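Local coordinates for protein beta-hexosaminidase LpqI (Mycobacterium tuberculosis H37Rv, PDB 6GFV) that hydrolyses terminal non-reducing beta-1,4-linked N-acetylglucosamine from peptidoglycan fragments, a step in the recycling of the mycobacterial cell wall, at residues D204-G207 with D208-P212; A38-N42 with Y43-G47; P259-D262 with G263-S267; T96-A100 with R101-Q105. All blocks are in the same frame, centred on the assembly; numbering follows the deposited sequence.

Contact 1 of 4, residues D204-G207 with D208-P212; sequences DLVG and DDLVP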
ATOM      1  N   ASP A 204       4.649  24.410   2.533  1.00 17.89           N
ATOM      2  CA  ASP A 204       3.572  24.480   1.572  1.00 18.00           C
ATOM      3  C   ASP A 204       2.678  23.249   1.699  1.00 16.99           C
ATOM      4  O   ASP A 204       1.466  23.372   1.663  1.00 16.98           O
ATOM      5  CB  ASP A 204       4.122  24.618   0.153  1.00 18.57           C
ATOM      6  CG  ASP A 204       4.564  26.032  -0.162  1.00 37.44           C
ATOM      7  OD1 ASP A 204       4.545  26.887   0.750  1.00 40.29           O
ATOM      8  OD2 ASP A 204       4.939  26.293  -1.320  1.00 38.72           O
ATOM      9  N   LEU A 205       3.285  22.077   1.871  1.00 16.23           N
ATOM     10  CA  LEU A 205       2.535  20.828   1.975  1.00 15.33           C
ATOM     11  C   LEU A 205       1.601  20.837   3.169  1.00 15.05           C
ATOM     12  O   LEU A 205       0.445  20.476   3.041  1.00 14.79           O
ATOM     13  CB  LEU A 205       3.477  19.631   2.076  1.00 14.73           C
ATOM     14  CG  LEU A 205       4.467  19.405   0.932  1.00 15.02           C
ATOM     15  CD1 LEU A 205       5.231  18.113   1.132  1.00 14.46           C
ATOM     16  CD2 LEU A 205       3.741  19.405  -0.404  1.00 15.25           C
ATOM     17  N   VAL A 206       2.112  21.287   4.317  1.00 15.23           N
ATOM     18  CA  VAL A 206       1.365  21.287   5.575  1.00 15.31           C
ATOM     19  C   VAL A 206       0.042  22.057   5.476  1.00 15.56           C
ATOM     20  O   VAL A 206      -0.947  21.686   6.100  1.00 15.32           O
ATOM     21  CB  VAL A 206       2.210  21.884   6.730  1.00 19.14           C
ATOM     22  CG1 VAL A 206       1.352  22.121   7.960  1.00 19.20           C
ATOM     23  CG2 VAL A 206       3.397  20.994   7.059  1.00 15.07           C
ATOM     24  N   GLY A 207       0.021  23.110   4.672  1.00 16.31           N
ATOM     25  CA  GLY A 207      -1.176  23.908   4.503  1.00 16.92           C
ATOM     26  C   GLY A 207      -2.048  23.530   3.314  1.00 16.81           C
ATOM     27  O   GLY A 207      -3.080  24.138   3.084  1.00 17.37           O
ATOM     28  N   ASP A 208      -1.648  22.511   2.567  1.00 16.17           N
ATOM     29  CA  ASP A 208      -2.349  22.156   1.338  1.00 16.17           C
ATOM     30  C   ASP A 208      -2.409  20.635   1.143  1.00 15.20           C
ATOM     31  O   ASP A 208      -3.387  19.999   1.505  1.00 14.80           O
ATOM     32  CB  ASP A 208      -1.663  22.829   0.141  1.00 21.71           C
ATOM     33  CG  ASP A 208      -2.514  22.815  -1.122  1.00 23.68           C
ATOM     34  OD1 ASP A 208      -3.528  22.112  -1.161  1.00 25.65           O
ATOM     35  OD2 ASP A 208      -2.159  23.501  -2.092  1.00 25.55           O
ATOM     36  N   ASP A 209      -1.339  20.052   0.616  1.00 14.93           N
ATOM     37  CA  ASP A 209      -1.367  18.641   0.211  1.00 14.20           C
ATOM     38  C   ASP A 209      -1.645  17.684   1.371  1.00 13.44           C
ATOM     39  O   ASP A 209      -2.235  16.645   1.175  1.00 12.96           O
ATOM     40  CB  ASP A 209      -0.049  18.259  -0.472  1.00 14.20           C
ATOM     41  CG  ASP A 209       0.268  19.152  -1.669  1.00 15.08           C
ATOM     42  OD1 ASP A 209       0.331  20.389  -1.490  1.00 16.23           O
ATOM     43  OD2 ASP A 209       0.460  18.624  -2.782  1.00 15.18           O
ATOM     44  N   LEU A 210      -1.232  18.065   2.581  1.00 13.46           N
ATOM     45  CA  LEU A 210      -1.332  17.193   3.746  1.00 12.90           C
ATOM     46  C   LEU A 210      -2.650  17.330   4.501  1.00 12.97           C
ATOM     47  O   LEU A 210      -2.955  16.515   5.356  1.00 12.59           O
ATOM     48  CB  LEU A 210      -0.155  17.464   4.693  1.00 12.99           C
ATOM     49  CG  LEU A 210       1.172  16.855   4.222  1.00 12.80           C
ATOM     50  CD1 LEU A 210       2.408  17.364   4.993  1.00 13.10           C
ATOM     51  CD2 LEU A 210       1.080  15.337   4.284  1.00 12.14           C
ATOM     52  N   VAL A 211      -3.427  18.363   4.185  1.00 13.56           N
ATOM     53  CA  VAL A 211      -4.683  18.627   4.893  1.00 13.82           C
ATOM     54  C   VAL A 211      -5.733  17.464   4.853  1.00 13.35           C
ATOM     55  O   VAL A 211      -6.327  17.160   5.880  1.00 13.33           O
ATOM     56  CB  VAL A 211      -5.328  19.934   4.367  1.00 14.68           C
ATOM     57  CG1 VAL A 211      -6.741  20.109   4.908  1.00 15.03           C
ATOM     58  CG2 VAL A 211      -4.444  21.142   4.742  1.00 15.29           C
ATOM     59  N   PRO A 212      -5.945  16.812   3.687  1.00 13.08           N
ATOM     60  CA  PRO A 212      -6.831  15.637   3.699  1.00 14.77           C
ATOM     61  C   PRO A 212      -6.426  14.564   4.712  1.00 12.13           C
ATOM     62  O   PRO A 212      -7.296  14.007   5.354  1.00 12.08           O
ATOM     63  CB  PRO A 212      -6.718  15.102   2.267  1.00 12.50           C
ATOM     64  CG  PRO A 212      -6.466  16.310   1.469  1.00 16.09           C
ATOM     65  CD  PRO A 212      -5.513  17.125   2.317  1.00 13.28           C
TER
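Leu210 reaches Leu205 because its CG stands beside its own backbone N and anti to the carbonyl carbon (chi1 -76°), which carries the methyl CD1 to within 3.8 Å of Leu205 CB. More loosely, Leu210 CD1 also rests against Val206 CG2, at 4.3 Å. A similar torsion in Leu205 (chi1 -59°) places its own methyl CD2 against Asp209, whose CG lies 3.7 Å from Leu205 CD2, so a carboxylate rests against a hydrocarbon branch without bonding to it.

The polar centre is the carbonyl of Leu205, whose oxygen takes two backbone donors. Asp208 N reaches Leu205 O at 3.0 Å, and Leu210 N reaches Leu205 O at 3.0 Å as well, the latter with an N-H...O angle of 162°. Neither donor uses a lone-pair direction; both stand well out of the plane, one on each face. The second bond spans five residues rather than the four of an alpha-helix, and the chain goes straight into a type I turn in which Val211 N is bonded to Asp208 O at 3.1 Å as helix 211-216 begins. Val211 CG2 rests 3.7 Å from the carbonyl carbon of Gly207.

Asp208, partly exposed, forms a salt bridge with Arg187; the buried Asp209 adds a long, weak ion pair to the same arginine. Two carboxylates near one guanidinium would probably favour their ionised forms, while the twice-accepting oxygen of Leu205 ties the bend on both faces of its carbonyl.

Contact 2 of 4, residues A38-N42 with Y43-G47; sequences AVVTN and YHVGG
Val39 and Val45 pack across the turn that ends helix 33-43 in a beta-alpha-beta crossover, where the chain passes from the helix into strand 47-50, parallel to strand 26-29. This is the tight, buried side. Val39 CG1, set between its backbone N and carbonyl carbon (chi1 77°), is the branch that meets Val45 CG2, at 4.0 Å, with the two side chains nearly at right angles. The same Val45 methyl, CG2, lies 4.3 Å from Val40 CG2. Compact, beta-branched valines fill such a corner well, and Thr302 and Val305, elsewhere in the chain, cover Val39 further.

The helix unwinds in steps. Tyr43 N still makes its helical bond to Val39 O at 3.0 Å, whereas His44 N has only weak bonds to the carbonyls of Val39 and Val40. His44 has a phi of 60°, in the left-handed region, which turns the chain off the helix axis and brings Val45 back against Val39 and Val40.

Asn42 and Thr41, both exposed, form the solvent side; the Thr41 hydroxyl is bonded to Gln37 O. Tyr43 is the border: Asn42 CB lies over one face of its ring, offset toward the rim and 4.1 Å from the Tyr43 centroid, a CH-pi contact, while the ring also touches Val305 and Pro306 of helix 305-317. Histidine suits its half-covered place because it offers both an edge and a polar nitrogen: ND1 is hydrogen-bonded to Asp20, and CD2 of His44 stands 3.4 Å from Val40 O.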
ATOM      1  N   ALA A  38       3.909 -20.961  -5.884  1.00 17.15           N
ATOM      2  CA  ALA A  38       5.282 -21.295  -5.534  1.00 17.92           C
ATOM      3  C   ALA A  38       5.875 -20.316  -4.512  1.00 17.78           C
ATOM      4  O   ALA A  38       6.529 -20.736  -3.569  1.00 18.45           O
ATOM      5  CB  ALA A  38       6.161 -21.348  -6.783  1.00 18.23           C
ATOM      6  N   VAL A  39       5.645 -19.020  -4.693  1.00 16.99           N
ATOM      7  CA  VAL A  39       6.261 -18.052  -3.788  1.00 16.86           C
ATOM      8  C   VAL A  39       5.674 -18.186  -2.372  1.00 16.89           C
ATOM      9  O   VAL A  39       6.419 -18.119  -1.397  1.00 17.35           O
ATOM     10  CB  VAL A  39       6.139 -16.602  -4.321  1.00 16.05           C
ATOM     11  CG1 VAL A  39       4.743 -16.028  -4.112  1.00 15.25           C
ATOM     12  CG2 VAL A  39       7.210 -15.704  -3.683  1.00 19.98           C
ATOM     13  N   VAL A  40       4.370 -18.445  -2.257  1.00 16.55           N
ATOM     14  CA  VAL A  40       3.736 -18.677  -0.957  1.00 16.73           C
ATOM     15  C   VAL A  40       4.220 -19.973  -0.282  1.00 27.16           C
ATOM     16  O   VAL A  40       4.551 -19.973   0.902  1.00 18.31           O
ATOM     17  CB  VAL A  40       2.190 -18.730  -1.071  1.00 16.26           C
ATOM     18  CG1 VAL A  40       1.564 -19.105   0.259  1.00 16.68           C
ATOM     19  CG2 VAL A  40       1.640 -17.393  -1.537  1.00 15.31           C
ATOM     20  N   THR A  41       4.271 -21.071  -1.032  1.00 18.28           N
ATOM     21  CA  THR A  41       4.672 -22.355  -0.469  1.00 19.40           C
ATOM     22  C   THR A  41       6.140 -22.362  -0.024  1.00 20.16           C
ATOM     23  O   THR A  41       6.473 -22.893   1.035  1.00 21.05           O
ATOM     24  CB  THR A  41       4.425 -23.510  -1.484  1.00 19.72           C
ATOM     25  OG1 THR A  41       3.017 -23.703  -1.649  1.00 19.27           O
ATOM     26  CG2 THR A  41       5.027 -24.823  -0.998  1.00 20.99           C
ATOM     27  N   ASN A  42       7.008 -21.750  -0.823  1.00 19.92           N
ATOM     28  CA  ASN A  42       8.440 -21.833  -0.581  1.00 20.76           C
ATOM     29  C   ASN A  42       9.038 -20.738   0.319  1.00 20.63           C
ATOM     30  O   ASN A  42      10.065 -20.956   0.957  1.00 21.55           O
ATOM     31  CB  ASN A  42       9.173 -21.841  -1.914  1.00 20.81           C
ATOM     32  CG  ASN A  42       8.887 -23.087  -2.711  1.00 24.53           C
ATOM     33  OD1 ASN A  42       8.599 -24.135  -2.142  1.00 21.92           O
ATOM     34  ND2 ASN A  42       8.939 -22.978  -4.030  1.00 25.02           N
ATOM     35  N   TYR A  43       8.394 -19.577   0.373  1.00 19.57           N
ATOM     36  CA  TYR A  43       8.976 -18.434   1.080  1.00 19.35           C
ATOM     37  C   TYR A  43       8.027 -17.771   2.071  1.00 18.78           C
ATOM     38  O   TYR A  43       8.445 -16.898   2.834  1.00 21.91           O
ATOM     39  CB  TYR A  43       9.484 -17.408   0.060  1.00 18.73           C
ATOM     40  CG  TYR A  43      10.549 -17.989  -0.840  1.00 24.18           C
ATOM     41  CD1 TYR A  43      11.812 -18.278  -0.343  1.00 20.50           C
ATOM     42  CD2 TYR A  43      10.291 -18.260  -2.178  1.00 19.23           C
ATOM     43  CE1 TYR A  43      12.785 -18.817  -1.148  1.00 23.29           C
ATOM     44  CE2 TYR A  43      11.267 -18.804  -2.998  1.00 20.00           C
ATOM     45  CZ  TYR A  43      12.510 -19.088  -2.475  1.00 21.04           C
ATOM     46  OH  TYR A  43      13.492 -19.633  -3.267  1.00 21.93           O
ATOM     47  N   HIS A  44       6.757 -18.167   2.044  1.00 18.45           N
ATOM     48  CA  HIS A  44       5.767 -17.750   3.041  1.00 18.14           C
ATOM     49  C   HIS A  44       5.537 -16.238   3.111  1.00 17.16           C
ATOM     50  O   HIS A  44       5.386 -15.682   4.196  1.00 17.16           O
ATOM     51  CB  HIS A  44       6.171 -18.243   4.437  1.00 19.17           C
ATOM     52  CG  HIS A  44       6.568 -19.686   4.484  1.00 27.29           C
ATOM     53  ND1 HIS A  44       7.484 -20.174   5.393  1.00 21.50           N
ATOM     54  CD2 HIS A  44       6.174 -20.745   3.738  1.00 23.08           C
ATOM     55  CE1 HIS A  44       7.641 -21.469   5.198  1.00 29.13           C
ATOM     56  NE2 HIS A  44       6.859 -21.841   4.199  1.00 21.85           N
ATOM     57  N   VAL A  45       5.501 -15.584   1.960  1.00 16.40           N
ATOM     58  CA  VAL A  45       5.334 -14.137   1.900  1.00 15.54           C
ATOM     59  C   VAL A  45       4.000 -13.713   2.494  1.00 15.05           C
ATOM     60  O   VAL A  45       3.014 -14.447   2.438  1.00 15.15           O
ATOM     61  CB  VAL A  45       5.432 -13.606   0.449  1.00 18.97           C
ATOM     62  CG1 VAL A  45       6.849 -13.755  -0.084  1.00 15.48           C
ATOM     63  CG2 VAL A  45       4.432 -14.317  -0.467  1.00 14.80           C
ATOM     64  N   GLY A  46       3.989 -12.527   3.085  1.00 14.60           N
ATOM     65  CA  GLY A  46       2.805 -11.993   3.723  1.00 14.22           C
ATOM     66  C   GLY A  46       1.663 -11.702   2.778  1.00 13.57           C
ATOM     67  O   GLY A  46       0.510 -11.700   3.184  1.00 14.76           O
ATOM     68  N   GLY A  47       1.974 -11.450   1.515  1.00 13.21           N
ATOM     69  CA  GLY A  47       0.941 -11.137   0.549  1.00 12.70           C
ATOM     70  C   GLY A  47       1.386 -11.157  -0.909  1.00 12.57           C
ATOM     71  O   GLY A  47       2.574 -11.252  -1.218  1.00 13.61           O
TER

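Contact 3 of 4, residues P259-D262 with G263-S267; sequences PPFD and GPVFS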
ATOM      1  N   PRO A 259      -3.613  13.827  14.347  1.00 13.75           N
ATOM      2  CA  PRO A 259      -3.347  12.862  15.416  1.00 13.84           C
ATOM      3  C   PRO A 259      -2.313  11.834  14.948  1.00 13.43           C
ATOM      4  O   PRO A 259      -2.011  11.804  13.772  1.00 13.04           O
ATOM      5  CB  PRO A 259      -4.716  12.229  15.665  1.00 15.56           C
ATOM      6  CG  PRO A 259      -5.499  12.544  14.500  1.00 15.48           C
ATOM      7  CD  PRO A 259      -5.014  13.799  13.917  1.00 13.55           C
ATOM      8  N   PRO A 260      -1.751  11.031  15.856  1.00 15.26           N
ATOM      9  CA  PRO A 260      -0.736  10.059  15.419  1.00 13.31           C
ATOM     10  C   PRO A 260      -1.345   8.927  14.582  1.00 12.64           C
ATOM     11  O   PRO A 260      -2.539   8.701  14.720  1.00 12.50           O
ATOM     12  CB  PRO A 260      -0.173   9.516  16.735  1.00 13.78           C
ATOM     13  CG  PRO A 260      -0.678  10.409  17.797  1.00 24.58           C
ATOM     14  CD  PRO A 260      -1.949  11.006  17.310  1.00 14.18           C
ATOM     15  N   PHE A 261      -0.549   8.249  13.750  1.00 12.33           N
ATOM     16  CA  PHE A 261      -1.040   7.123  12.940  1.00 11.77           C
ATOM     17  C   PHE A 261      -0.293   5.835  13.245  1.00 11.75           C
ATOM     18  O   PHE A 261       0.914   5.763  13.052  1.00 14.00           O
ATOM     19  CB  PHE A 261      -0.931   7.421  11.435  1.00 11.45           C
ATOM     20  CG  PHE A 261      -1.452   6.311  10.556  1.00 10.94           C
ATOM     21  CD1 PHE A 261      -2.802   6.005  10.521  1.00 15.16           C
ATOM     22  CD2 PHE A 261      -0.589   5.576   9.756  1.00 15.18           C
ATOM     23  CE1 PHE A 261      -3.279   4.973   9.699  1.00 10.27           C
ATOM     24  CE2 PHE A 261      -1.060   4.546   8.944  1.00 10.40           C
ATOM     25  CZ  PHE A 261      -2.405   4.261   8.910  1.00 10.13           C
ATOM     26  N   ASP A 262      -1.020   4.822  13.706  1.00 11.59           N
ATOM     27  CA  ASP A 262      -0.426   3.542  14.076  1.00 13.93           C
ATOM     28  C   ASP A 262      -0.912   2.380  13.185  1.00 11.11           C
ATOM     29  O   ASP A 262      -0.712   1.221  13.513  1.00 13.43           O
ATOM     30  CB  ASP A 262      -0.728   3.235  15.548  1.00 13.20           C
ATOM     31  CG  ASP A 262       0.159   2.135  16.116  1.00 15.53           C
ATOM     32  OD1 ASP A 262       1.373   2.157  15.870  1.00 16.56           O
ATOM     33  OD2 ASP A 262      -0.359   1.239  16.800  1.00 18.42           O
ATOM     34  N   GLY A 263      -1.573   2.705  12.075  1.00 10.72           N
ATOM     35  CA  GLY A 263      -1.988   1.716  11.098  1.00 10.29           C
ATOM     36  C   GLY A 263      -0.858   1.249  10.194  1.00 10.25           C
ATOM     37  O   GLY A 263       0.285   1.656  10.389  1.00 10.59           O
ATOM     38  N   PRO A 264      -1.169   0.381   9.199  1.00  9.93           N
ATOM     39  CA  PRO A 264      -0.154  -0.170   8.289  1.00 10.95           C
ATOM     40  C   PRO A 264       0.342   0.848   7.245  1.00 10.05           C
ATOM     41  O   PRO A 264      -0.457   1.519   6.597  1.00  9.86           O
ATOM     42  CB  PRO A 264      -0.896  -1.339   7.607  1.00  9.65           C
ATOM     43  CG  PRO A 264      -2.320  -0.851   7.548  1.00  9.37           C
ATOM     44  CD  PRO A 264      -2.533  -0.037   8.814  1.00  9.57           C
ATOM     45  N   VAL A 265       1.659   0.932   7.096  1.00 10.41           N
ATOM     46  CA  VAL A 265       2.314   1.816   6.139  1.00 10.61           C
ATOM     47  C   VAL A 265       3.007   1.027   5.011  1.00 10.73           C
ATOM     48  O   VAL A 265       3.817   0.141   5.277  1.00 10.97           O
ATOM     49  CB  VAL A 265       3.369   2.719   6.827  1.00 11.08           C
ATOM     50  CG1 VAL A 265       4.098   3.543   5.799  1.00 11.35           C
ATOM     51  CG2 VAL A 265       2.712   3.618   7.856  1.00 11.06           C
ATOM     52  N   PHE A 266       2.690   1.373   3.765  1.00 10.65           N
ATOM     53  CA  PHE A 266       3.214   0.682   2.582  1.00 12.63           C
ATOM     54  C   PHE A 266       4.197   1.542   1.794  1.00 11.32           C
ATOM     55  O   PHE A 266       3.911   2.699   1.542  1.00 11.73           O
ATOM     56  CB  PHE A 266       2.086   0.305   1.607  1.00 10.50           C
ATOM     57  CG  PHE A 266       1.019  -0.588   2.173  1.00 10.77           C
ATOM     58  CD1 PHE A 266       0.090  -0.110   3.073  1.00  9.79           C
ATOM     59  CD2 PHE A 266       0.883  -1.887   1.715  1.00 14.23           C
ATOM     60  CE1 PHE A 266      -0.922  -0.933   3.555  1.00 20.02           C
ATOM     61  CE2 PHE A 266      -0.126  -2.710   2.195  1.00 10.20           C
ATOM     62  CZ  PHE A 266      -1.022  -2.234   3.113  1.00  9.39           C
ATOM     63  N   SER A 267       5.307   0.971   1.338  1.00 11.77           N
ATOM     64  CA  SER A 267       6.086   1.625   0.291  1.00 12.28           C
ATOM     65  C   SER A 267       5.326   1.572  -1.029  1.00 12.17           C
ATOM     66  O   SER A 267       4.500   0.679  -1.246  1.00 11.82           O
ATOM     67  CB  SER A 267       7.473   0.985   0.123  1.00 12.91           C
ATOM     68  OG  SER A 267       7.434  -0.224  -0.623  1.00 12.98           O
TER
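The ring of Phe261 lies flat against the backbone of Gly263, with the glycine N 3.5 Å above the plane of the Phe261 ring, over its centre. The glycine CA covers the same face further out, 3.4 Å from Phe261 CZ, and makes a CH-pi contact 3.8 Å from the Phe261 centroid. At the edge two groups approach near the ring plane: Phe261 CE2 is 3.9 Å from Pro264 O and 4.0 Å from Val265 CG2. Pro264 adds a lighter touch, its CD 4.3 Å from Phe261 CZ.

The phenylalanine reaches forward along its own chain because CG stands anti to the backbone N (chi1 -179°), beside the carbonyl carbon and hence on the side of the residues that follow. Glycine suits position 263 because a CB there would fall on the ring near CZ; the bare CA fits against the face instead. The ring of Pro264 restricts its own phi, and a beta-branched valine is at home where the strand begins.

No polar bond joins the two segments; several of their polar atoms bond elsewhere. Arg251 donates to both Phe261 O and Gly263 O, and the exposed Asp262 forms a salt bridge with Arg332. Phe261 touches Leu250 of helix 244-252 and Val224 of strand 223-230, while strand 265-267 runs parallel to strand 223-230 and Pro264 touches Met336 of helix 323-337.

Contact 4 of 4, residues T96-A100 with R101-Q105; sequences TGPSA and RELAQ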
ATOM      1  N   THR A  96     -14.113   0.066 -16.203  1.00 17.93           N
ATOM      2  CA  THR A  96     -13.273   1.074 -15.560  1.00 19.98           C
ATOM      3  C   THR A  96     -14.096   2.021 -14.707  1.00 21.09           C
ATOM      4  O   THR A  96     -13.644   2.495 -13.669  1.00 21.23           O
ATOM      5  CB  THR A  96     -12.505   1.935 -16.581  1.00 17.14           C
ATOM      6  OG1 THR A  96     -13.446   2.576 -17.440  1.00 17.55           O
ATOM      7  CG2 THR A  96     -11.557   1.104 -17.419  1.00 18.44           C
ATOM      8  N   GLY A  97     -15.303   2.313 -15.167  1.00 16.51           N
ATOM      9  CA  GLY A  97     -16.060   3.424 -14.640  1.00 16.49           C
ATOM     10  C   GLY A  97     -15.351   4.742 -14.930  1.00 16.87           C
ATOM     11  O   GLY A  97     -14.316   4.765 -15.593  1.00 17.17           O
ATOM     12  N   PRO A  98     -15.908   5.849 -14.435  1.00 16.91           N
ATOM     13  CA  PRO A  98     -15.253   7.156 -14.577  1.00 17.28           C
ATOM     14  C   PRO A  98     -13.974   7.302 -13.739  1.00 21.65           C
ATOM     15  O   PRO A  98     -13.763   6.581 -12.755  1.00 16.47           O
ATOM     16  CB  PRO A  98     -16.315   8.144 -14.094  1.00 19.69           C
ATOM     17  CG  PRO A  98     -17.296   7.320 -13.305  1.00 16.83           C
ATOM     18  CD  PRO A  98     -17.256   5.946 -13.849  1.00 16.71           C
ATOM     19  N   SER A  99     -13.125   8.241 -14.147  1.00 17.43           N
ATOM     20  CA  SER A  99     -11.957   8.621 -13.364  1.00 17.26           C
ATOM     21  C   SER A  99     -12.376   9.257 -12.048  1.00 16.90           C
ATOM     22  O   SER A  99     -13.536   9.622 -11.871  1.00 16.90           O
ATOM     23  CB  SER A  99     -11.076   9.605 -14.138  1.00 17.87           C
ATOM     24  OG  SER A  99     -11.772  10.814 -14.398  1.00 18.28           O
ATOM     25  N   ALA A 100     -11.421   9.404 -11.140  1.00 16.63           N
ATOM     26  CA  ALA A 100     -11.654  10.138  -9.898  1.00 24.87           C
ATOM     27  C   ALA A 100     -12.122  11.576 -10.166  1.00 16.84           C
ATOM     28  O   ALA A 100     -13.056  12.060  -9.545  1.00 16.75           O
ATOM     29  CB  ALA A 100     -10.397  10.151  -9.054  1.00 16.10           C
ATOM     30  N   ARG A 101     -11.444  12.243 -11.089  1.00 17.53           N
ATOM     31  CA  ARG A 101     -11.742  13.636 -11.425  1.00 17.96           C
ATOM     32  C   ARG A 101     -13.136  13.745 -12.014  1.00 18.20           C
ATOM     33  O   ARG A 101     -13.894  14.644 -11.677  1.00 18.36           O
ATOM     34  CB  ARG A 101     -10.684  14.189 -12.390  1.00 18.59           C
ATOM     35  CG  ARG A 101     -11.062  15.502 -13.104  1.00 19.29           C
ATOM     36  CD  ARG A 101      -9.872  16.105 -13.815  1.00 20.81           C
ATOM     37  NE  ARG A 101      -8.822  16.519 -12.883  1.00 21.13           N
ATOM     38  CZ  ARG A 101      -7.575  16.805 -13.234  1.00 20.00           C
ATOM     39  NH1 ARG A 101      -7.200  16.720 -14.501  1.00 20.56           N
ATOM     40  NH2 ARG A 101      -6.696  17.169 -12.318  1.00 21.04           N
ATOM     41  N   GLU A 102     -13.492  12.801 -12.872  1.00 18.22           N
ATOM     42  CA  GLU A 102     -14.831  12.787 -13.447  1.00 18.43           C
ATOM     43  C   GLU A 102     -15.927  12.525 -12.392  1.00 17.94           C
ATOM     44  O   GLU A 102     -16.979  13.166 -12.411  1.00 18.17           O
ATOM     45  CB  GLU A 102     -14.895  11.756 -14.565  1.00 24.48           C
ATOM     46  CG  GLU A 102     -16.232  11.691 -15.259  1.00 33.78           C
ATOM     47  CD  GLU A 102     -16.164  10.956 -16.581  1.00 41.25           C
ATOM     48  OE1 GLU A 102     -15.131  10.300 -16.851  1.00 45.24           O
ATOM     49  OE2 GLU A 102     -17.150  11.031 -17.340  1.00 41.88           O
ATOM     50  N   LEU A 103     -15.675  11.590 -11.477  1.00 17.31           N
ATOM     51  CA  LEU A 103     -16.590  11.316 -10.363  1.00 16.84           C
ATOM     52  C   LEU A 103     -16.949  12.559  -9.553  1.00 16.95           C
ATOM     53  O   LEU A 103     -18.118  12.860  -9.346  1.00 17.97           O
ATOM     54  CB  LEU A 103     -15.982  10.282  -9.421  1.00 16.21           C
ATOM     55  CG  LEU A 103     -16.025   8.809  -9.808  1.00 15.95           C
ATOM     56  CD1 LEU A 103     -15.336   7.965  -8.742  1.00 15.91           C
ATOM     57  CD2 LEU A 103     -17.463   8.377  -9.980  1.00 15.92           C
ATOM     58  N   ALA A 104     -15.930  13.277  -9.091  1.00 16.99           N
ATOM     59  CA  ALA A 104     -16.142  14.435  -8.234  1.00 18.04           C
ATOM     60  C   ALA A 104     -16.913  15.525  -8.965  1.00 19.19           C
ATOM     61  O   ALA A 104     -17.516  16.383  -8.341  1.00 23.16           O
ATOM     62  CB  ALA A 104     -14.798  14.971  -7.708  1.00 17.06           C
ATOM     63  N   GLN A 105     -16.922  15.466 -10.292  1.00 22.55           N
ATOM     64  CA  GLN A 105     -17.612  16.468 -11.096  1.00 18.87           C
ATOM     65  C   GLN A 105     -19.031  16.111 -11.513  1.00 20.65           C
ATOM     66  O   GLN A 105     -19.802  16.987 -11.888  1.00 19.47           O
ATOM     67  CB  GLN A 105     -16.803  16.764 -12.349  1.00 21.59           C
ATOM     68  CG  GLN A 105     -15.652  17.708 -12.084  1.00 26.72           C
ATOM     69  CD  GLN A 105     -14.744  17.853 -13.271  1.00 32.97           C
ATOM     70  OE1 GLN A 105     -15.106  17.499 -14.391  1.00 33.25           O
ATOM     71  NE2 GLN A 105     -13.545  18.372 -13.034  1.00 38.02           N
TER
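Pro98, Ser99, Glu102 and Leu103 build the start of helix 100-106, which combines a serine N-cap with a hydrophobic staple. The polar part is the cap. Ser99 holds OG between its backbone N and carbonyl carbon (chi1 63°), from where Ser99 OG accepts Glu102 N at 3.0 Å with an N-H...O angle of 157°. Serine suits this position, since a short hydroxyl can take the place of the missing carbonyl of a preceding turn. Regular helical bonds follow, Leu103 N to Ser99 O at 2.9 Å and Ala104 N to Ala100 O at 3.2 Å.

As for charge, Arg101 turns away to a salt bridge with Asp143 and a bond to Ala141 O.

The apolar part is the staple: Pro98 and Leu103, the residues flanking the first turn, cross at about a right angle. The chain of Glu102 is extended, and its CG lies 3.7 Å from Pro98 CB. The small Ala100 touches Phe152, and its side chain is about 5 Å from that of Arg150, which by analogy with relatives probably binds substrate. The staple is tighter than usual for carbons, Pro98 CG being 3.5 Å from Leu103 CD2.

How the contacts relate
All four contacts belong to the TIM-barrel-like catalytic domain of this family 3 glycosidase, and none touches another. Contacts 1 and 2 lie on opposite sides of the chain's centre, their centres 39 Å apart, while contact 3 is the most central and stands 17 Å from contact 1, centre to centre. Contact 4 comes nearest to a residue thought to bind substrate, Arg150. Contacts 1 and 3 stand further back: the side chain of Asp209 is about 10 Å from that of His181, a probable substrate-binding residue, and that of Val265 about 10 Å from that of Asp268, the probable nucleophile. Contact 2 lies away from these sites.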